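Local coordinates for enoyl-CoA hydratase (Thermus thermophilus, PDB 1WZ8), which probably catalyses the reversible addition of water to the double bond of enoyl-CoA thioesters, as a hexameric member of the crotonase family, at residues L22-P36 and V58-S72. Residues are numbered along the deposited sequence; the frame is centred on the assembly and turned at random.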
loop_
_atom_site.group_PDB
_atom_site.type_symbol
_atom_site.label_atom_id
_atom_site.label_comp_id
_atom_site.label_asym_id
_atom_site.label_seq_id
_atom_site.Cartn_x
_atom_site.Cartn_y
_atom_site.Cartn_z
ATOM N N LEU A 22 -34.660 -5.190 1.978
ATOM C CA LEU A 22 -35.145 -3.978 1.341
ATOM C C LEU A 22 -34.827 -4.086 -0.137
ATOM O O LEU A 22 -33.661 -4.093 -0.537
ATOM C CB LEU A 22 -34.475 -2.737 1.928
ATOM C CG LEU A 22 -34.900 -1.428 1.252
ATOM C CD1 LEU A 22 -36.409 -1.260 1.356
ATOM C CD2 LEU A 22 -34.187 -0.257 1.895
ATOM N N GLU A 23 -35.870 -4.180 -0.949
ATOM C CA GLU A 23 -35.687 -4.302 -2.383
ATOM C C GLU A 23 -35.810 -2.945 -3.054
ATOM O O GLU A 23 -36.806 -2.247 -2.880
ATOM C CB GLU A 23 -36.732 -5.250 -2.963
ATOM C CG GLU A 23 -36.616 -5.436 -4.457
ATOM C CD GLU A 23 -37.790 -6.186 -5.029
ATOM O OE1 GLU A 23 -38.916 -5.648 -4.990
ATOM O OE2 GLU A 23 -37.589 -7.314 -5.516
ATOM N N ILE A 24 -34.787 -2.572 -3.813
ATOM C CA ILE A 24 -34.791 -1.304 -4.527
ATOM C C ILE A 24 -34.873 -1.601 -6.020
ATOM O O ILE A 24 -33.953 -2.185 -6.593
ATOM C CB ILE A 24 -33.507 -0.490 -4.260
ATOM C CG1 ILE A 24 -33.350 -0.231 -2.759
ATOM C CG2 ILE A 24 -33.570 0.836 -5.014
ATOM C CD1 ILE A 24 -32.136 0.625 -2.414
ATOM N N THR A 25 -35.988 -1.212 -6.634
ATOM C CA THR A 25 -36.203 -1.414 -8.060
ATOM C C THR A 25 -36.024 -0.067 -8.747
ATOM O O THR A 25 -36.663 0.914 -8.369
ATOM C CB THR A 25 -37.639 -1.931 -8.354
ATOM O OG1 THR A 25 -37.836 -3.203 -7.720
ATOM C CG2 THR A 25 -37.851 -2.088 -9.851
ATOM N N PHE A 26 -35.156 -0.005 -9.748
ATOM C CA PHE A 26 -34.940 1.255 -10.440
ATOM C C PHE A 26 -35.476 1.202 -11.858
ATOM O O PHE A 26 -35.448 0.159 -12.517
ATOM C CB PHE A 26 -33.454 1.634 -10.421
ATOM C CG PHE A 26 -32.546 0.589 -11.002
ATOM C CD1 PHE A 26 -32.279 0.561 -12.365
ATOM C CD2 PHE A 26 -31.932 -0.349 -10.178
ATOM C CE1 PHE A 26 -31.408 -0.388 -12.901
ATOM C CE2 PHE A 26 -31.063 -1.301 -10.701
ATOM C CZ PHE A 26 -30.798 -1.320 -12.063
ATOM N N ARG A 27 -35.979 2.342 -12.313
ATOM C CA ARG A 27 -36.570 2.452 -13.637
ATOM C C ARG A 27 -35.917 3.579 -14.426
ATOM O O ARG A 27 -35.940 4.731 -14.001
ATOM C CB ARG A 27 -38.068 2.722 -13.478
ATOM C CG ARG A 27 -38.903 2.641 -14.741
ATOM C CD ARG A 27 -40.357 2.943 -14.395
ATOM N NE ARG A 27 -41.281 2.592 -15.471
ATOM C CZ ARG A 27 -41.277 3.150 -16.675
ATOM N NH1 ARG A 27 -40.393 4.093 -16.969
ATOM N NH2 ARG A 27 -42.160 2.766 -17.588
ATOM N N GLY A 28 -35.326 3.238 -15.566
ATOM C CA GLY A 28 -34.691 4.241 -16.406
ATOM C C GLY A 28 -35.403 4.294 -17.746
ATOM O O GLY A 28 -36.617 4.105 -17.807
ATOM N N GLU A 29 -34.661 4.561 -18.817
ATOM C CA GLU A 29 -35.244 4.602 -20.155
ATOM C C GLU A 29 -35.191 3.165 -20.672
ATOM O O GLU A 29 -35.257 2.226 -19.879
ATOM C CB GLU A 29 -34.433 5.539 -21.058
ATOM C CG GLU A 29 -34.241 6.930 -20.465
ATOM C CD GLU A 29 -33.442 7.859 -21.361
ATOM O OE1 GLU A 29 -32.635 7.366 -22.178
ATOM O OE2 GLU A 29 -33.608 9.091 -21.231
ATOM N N LYS A 30 -35.078 2.974 -21.983
ATOM C CA LYS A 30 -35.010 1.611 -22.508
ATOM C C LYS A 30 -33.826 0.891 -21.875
ATOM O O LYS A 30 -32.747 1.467 -21.737
ATOM C CB LYS A 30 -34.841 1.609 -24.030
ATOM C CG LYS A 30 -36.109 1.916 -24.811
ATOM C CD LYS A 30 -35.872 1.768 -26.311
ATOM C CE LYS A 30 -34.801 2.735 -26.805
ATOM N NZ LYS A 30 -34.456 2.505 -28.238
ATOM N N LEU A 31 -34.034 -0.364 -21.487
ATOM C CA LEU A 31 -32.977 -1.155 -20.871
ATOM C C LEU A 31 -32.471 -0.420 -19.637
ATOM O O LEU A 31 -31.329 -0.594 -19.214
ATOM C CB LEU A 31 -31.832 -1.354 -21.864
ATOM C CG LEU A 31 -32.229 -2.015 -23.190
ATOM C CD1 LEU A 31 -31.009 -2.132 -24.094
ATOM C CD2 LEU A 31 -32.830 -3.386 -22.914
ATOM N N ASN A 32 -33.349 0.398 -19.069
ATOM C CA ASN A 32 -33.041 1.197 -17.896
ATOM C C ASN A 32 -31.786 2.043 -18.044
ATOM O O ASN A 32 -30.978 2.141 -17.115
ATOM C CB ASN A 32 -32.945 0.316 -16.648
ATOM C CG ASN A 32 -34.284 -0.276 -16.251
ATOM O OD1 ASN A 32 -35.302 0.423 -16.220
ATOM N ND2 ASN A 32 -34.290 -1.566 -15.934
ATOM N N ALA A 33 -31.613 2.644 -19.219
ATOM C CA ALA A 33 -30.475 3.531 -19.434
ATOM C C ALA A 33 -30.725 4.597 -18.376
ATOM O O ALA A 33 -31.869 4.991 -18.151
ATOM C CB ALA A 33 -30.521 4.137 -20.831
ATOM N N MET A 34 -29.667 5.058 -17.723
ATOM C CA MET A 34 -29.823 6.024 -16.649
ATOM C C MET A 34 -29.793 7.503 -16.996
ATOM O O MET A 34 -28.770 8.024 -17.428
ATOM C CB MET A 34 -28.758 5.781 -15.583
ATOM C CG MET A 34 -28.694 4.370 -15.044
ATOM S SD MET A 34 -27.258 4.250 -13.960
ATOM C CE MET A 34 -27.299 2.504 -13.504
ATOM N N PRO A 35 -30.928 8.199 -16.819
ATOM C CA PRO A 35 -30.951 9.636 -17.113
ATOM C C PRO A 35 -30.205 10.285 -15.941
ATOM O O PRO A 35 -29.947 9.631 -14.932
ATOM C CB PRO A 35 -32.439 9.972 -17.086
ATOM C CG PRO A 35 -33.092 8.679 -17.479
ATOM C CD PRO A 35 -32.296 7.674 -16.681
ATOM N N PRO A 36 -29.855 11.574 -16.054
ATOM C CA PRO A 36 -29.140 12.262 -14.975
ATOM C C PRO A 36 -29.728 12.033 -13.578
ATOM O O PRO A 36 -29.004 11.710 -12.634
ATOM C CB PRO A 36 -29.218 13.729 -15.396
ATOM C CG PRO A 36 -29.144 13.641 -16.881
ATOM C CD PRO A 36 -30.066 12.474 -17.202
ATOM N N VAL A 58 -29.935 -5.641 1.193
ATOM C CA VAL A 58 -30.512 -4.849 0.115
ATOM C C VAL A 58 -30.485 -5.656 -1.179
ATOM O O VAL A 58 -29.489 -6.309 -1.500
ATOM C CB VAL A 58 -29.734 -3.531 -0.085
ATOM C CG1 VAL A 58 -30.197 -2.826 -1.357
ATOM C CG2 VAL A 58 -29.949 -2.624 1.124
ATOM N N LEU A 59 -31.593 -5.620 -1.909
ATOM C CA LEU A 59 -31.706 -6.339 -3.169
ATOM C C LEU A 59 -31.939 -5.320 -4.275
ATOM O O LEU A 59 -32.889 -4.544 -4.217
ATOM C CB LEU A 59 -32.875 -7.330 -3.115
ATOM C CG LEU A 59 -33.199 -8.093 -4.405
ATOM C CD1 LEU A 59 -31.967 -8.859 -4.878
ATOM C CD2 LEU A 59 -34.368 -9.048 -4.154
ATOM N N LEU A 60 -31.066 -5.323 -5.276
ATOM C CA LEU A 60 -31.182 -4.388 -6.388
ATOM C C LEU A 60 -31.730 -5.080 -7.622
ATOM O O LEU A 60 -31.297 -6.180 -7.969
ATOM C CB LEU A 60 -29.816 -3.785 -6.715
ATOM C CG LEU A 60 -29.158 -2.957 -5.610
ATOM C CD1 LEU A 60 -27.746 -2.560 -6.042
ATOM C CD2 LEU A 60 -30.009 -1.722 -5.318
ATOM N N ARG A 61 -32.682 -4.433 -8.285
ATOM C CA ARG A 61 -33.274 -4.996 -9.489
ATOM C C ARG A 61 -33.743 -3.865 -10.389
ATOM O O ARG A 61 -34.199 -2.826 -9.908
ATOM C CB ARG A 61 -34.469 -5.890 -9.141
ATOM C CG ARG A 61 -35.041 -6.638 -10.337
ATOM C CD ARG A 61 -36.352 -7.355 -10.008
ATOM N NE ARG A 61 -36.711 -8.318 -11.051
ATOM C CZ ARG A 61 -37.794 -9.091 -11.022
ATOM N NH1 ARG A 61 -38.639 -9.017 -10.001
ATOM N NH2 ARG A 61 -38.029 -9.943 -12.009
ATOM N N GLY A 62 -33.611 -4.064 -11.695
ATOM C CA GLY A 62 -34.055 -3.055 -12.639
ATOM C C GLY A 62 -35.479 -3.394 -13.021
ATOM O O GLY A 62 -35.857 -4.564 -13.015
ATOM N N GLU A 63 -36.279 -2.388 -13.343
ATOM C CA GLU A 63 -37.665 -2.635 -13.717
ATOM C C GLU A 63 -37.730 -3.216 -15.126
ATOM O O GLU A 63 -36.815 -3.030 -15.925
ATOM C CB GLU A 63 -38.466 -1.333 -13.665
ATOM C CG GLU A 63 -39.968 -1.540 -13.736
ATOM C CD GLU A 63 -40.624 -0.664 -14.779
ATOM O OE1 GLU A 63 -40.301 -0.826 -15.975
ATOM O OE2 GLU A 63 -41.462 0.182 -14.403
ATOM N N GLY A 64 -38.812 -3.933 -15.419
ATOM C CA GLY A 64 -38.980 -4.506 -16.743
ATOM C C GLY A 64 -38.150 -5.737 -17.058
ATOM O O GLY A 64 -37.967 -6.077 -18.228
ATOM N N GLY A 65 -37.644 -6.405 -16.027
ATOM C CA GLY A 65 -36.844 -7.601 -16.237
ATOM C C GLY A 65 -35.481 -7.369 -16.863
ATOM O O GLY A 65 -34.957 -8.236 -17.565
ATOM N N VAL A 66 -34.902 -6.199 -16.620
ATOM C CA VAL A 66 -33.587 -5.878 -17.158
ATOM C C VAL A 66 -32.880 -5.001 -16.140
ATOM O O VAL A 66 -33.515 -4.158 -15.507
ATOM C CB VAL A 66 -33.693 -5.123 -18.508
ATOM C CG1 VAL A 66 -34.405 -3.795 -18.313
ATOM C CG2 VAL A 66 -32.309 -4.908 -19.096
ATOM N N PHE A 67 -31.579 -5.205 -15.964
ATOM C CA PHE A 67 -30.841 -4.407 -14.994
ATOM C C PHE A 67 -30.592 -3.015 -15.567
ATOM O O PHE A 67 -31.427 -2.128 -15.399
ATOM C CB PHE A 67 -29.524 -5.090 -14.616
ATOM C CG PHE A 67 -28.976 -4.650 -13.285
ATOM C CD1 PHE A 67 -27.803 -3.903 -13.209
ATOM C CD2 PHE A 67 -29.636 -4.982 -12.107
ATOM C CE1 PHE A 67 -27.293 -3.493 -11.978
ATOM C CE2 PHE A 67 -29.134 -4.578 -10.865
ATOM C CZ PHE A 67 -27.959 -3.830 -10.806
ATOM N N SER A 68 -29.468 -2.807 -16.248
ATOM C CA SER A 68 -29.203 -1.487 -16.816
ATOM C C SER A 68 -28.132 -1.442 -17.897
ATOM O O SER A 68 -27.071 -2.054 -17.768
ATOM C CB SER A 68 -28.824 -0.496 -15.710
ATOM O OG SER A 68 -28.519 0.780 -16.265
ATOM N N ALA A 69 -28.417 -0.696 -18.960
ATOM C CA ALA A 69 -27.484 -0.536 -20.070
ATOM C C ALA A 69 -26.473 0.570 -19.756
ATOM O O ALA A 69 -25.594 0.868 -20.567
ATOM C CB ALA A 69 -28.250 -0.204 -21.356
ATOM N N GLY A 70 -26.606 1.178 -18.580
ATOM C CA GLY A 70 -25.692 2.237 -18.185
ATOM C C GLY A 70 -26.217 3.648 -18.402
ATOM O O GLY A 70 -27.420 3.853 -18.567
ATOM N N GLY A 71 -25.311 4.623 -18.394
ATOM C CA GLY A 71 -25.702 6.009 -18.587
ATOM C C GLY A 71 -26.379 6.248 -19.923
ATOM O O GLY A 71 -25.964 5.698 -20.941
ATOM N N SER A 72 -27.422 7.073 -19.921
ATOM C CA SER A 72 -28.161 7.377 -21.144
ATOM C C SER A 72 -27.424 8.414 -21.987
ATOM O O SER A 72 -26.513 9.085 -21.498
ATOM C CB SER A 72 -29.547 7.921 -20.797
ATOM O OG SER A 72 -29.441 9.203 -20.198
HETATM O O HOH W 1 -39.205 -7.453 -8.050
HETATM O O HOH W 2 -31.709 10.970 -20.343
HETATM O O HOH W 3 -37.512 0.015 -17.831
#
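Asn32 turns its amide into the loop 63-67. Asn32 ND2 donates to Glu63 O at 2.9 Å, in the carbonyl plane and on a lone pair. Asn32 ND2 also reaches Phe67 O at 3.0 Å. A weak, bent bond runs from Asn32 ND2 to Val66 O. On the other branch, Asn32 OD1 accepts from Gly28 N in a nearly straight bond (175°), which fixes the amide's rotation. A leucine in place of Asn32 would probably leave the carbonyls of Glu63 and Phe67 without this donor and Gly28 N without its acceptor. Ser68 OG donates to Asn32 O, from above the carbonyl plane. The same OG accepts from Gly70 N in an ST turn.

Phe26 lies beside this site. Its CG sits between the backbone N and the carbonyl carbon (chi1 56°), which brings one ring face over Gly62 CA, 3.8 Å from the centroid of the Phe26 ring. The ring edge points at the face of Phe67 in a T-shaped stack, planes at 84°.

Strands 22-26 and 58-62 are parallel neighbours in the sheet of the crotonase fold, joined through helix 36-49 as a beta-alpha-beta unit. Their ladder runs from Leu59 N on Leu22 O, 2.9 Å, up to Glu63 N on Phe26 O. After the loops, Met34 N binds Gly70 O at 2.7 Å, and Ser72 N binds Met34 O.

Beyond the strand ends, Arg27 NE meets Glu63 OE2 at 2.6 Å in a salt bridge; as a hydrogen bond it is weak. A water links Glu23 OE2 to Arg61 NH1. Tyr196 OH hydrogen-bonds Glu23 OE2, and Glu112 forms a salt bridge with Arg61 NE.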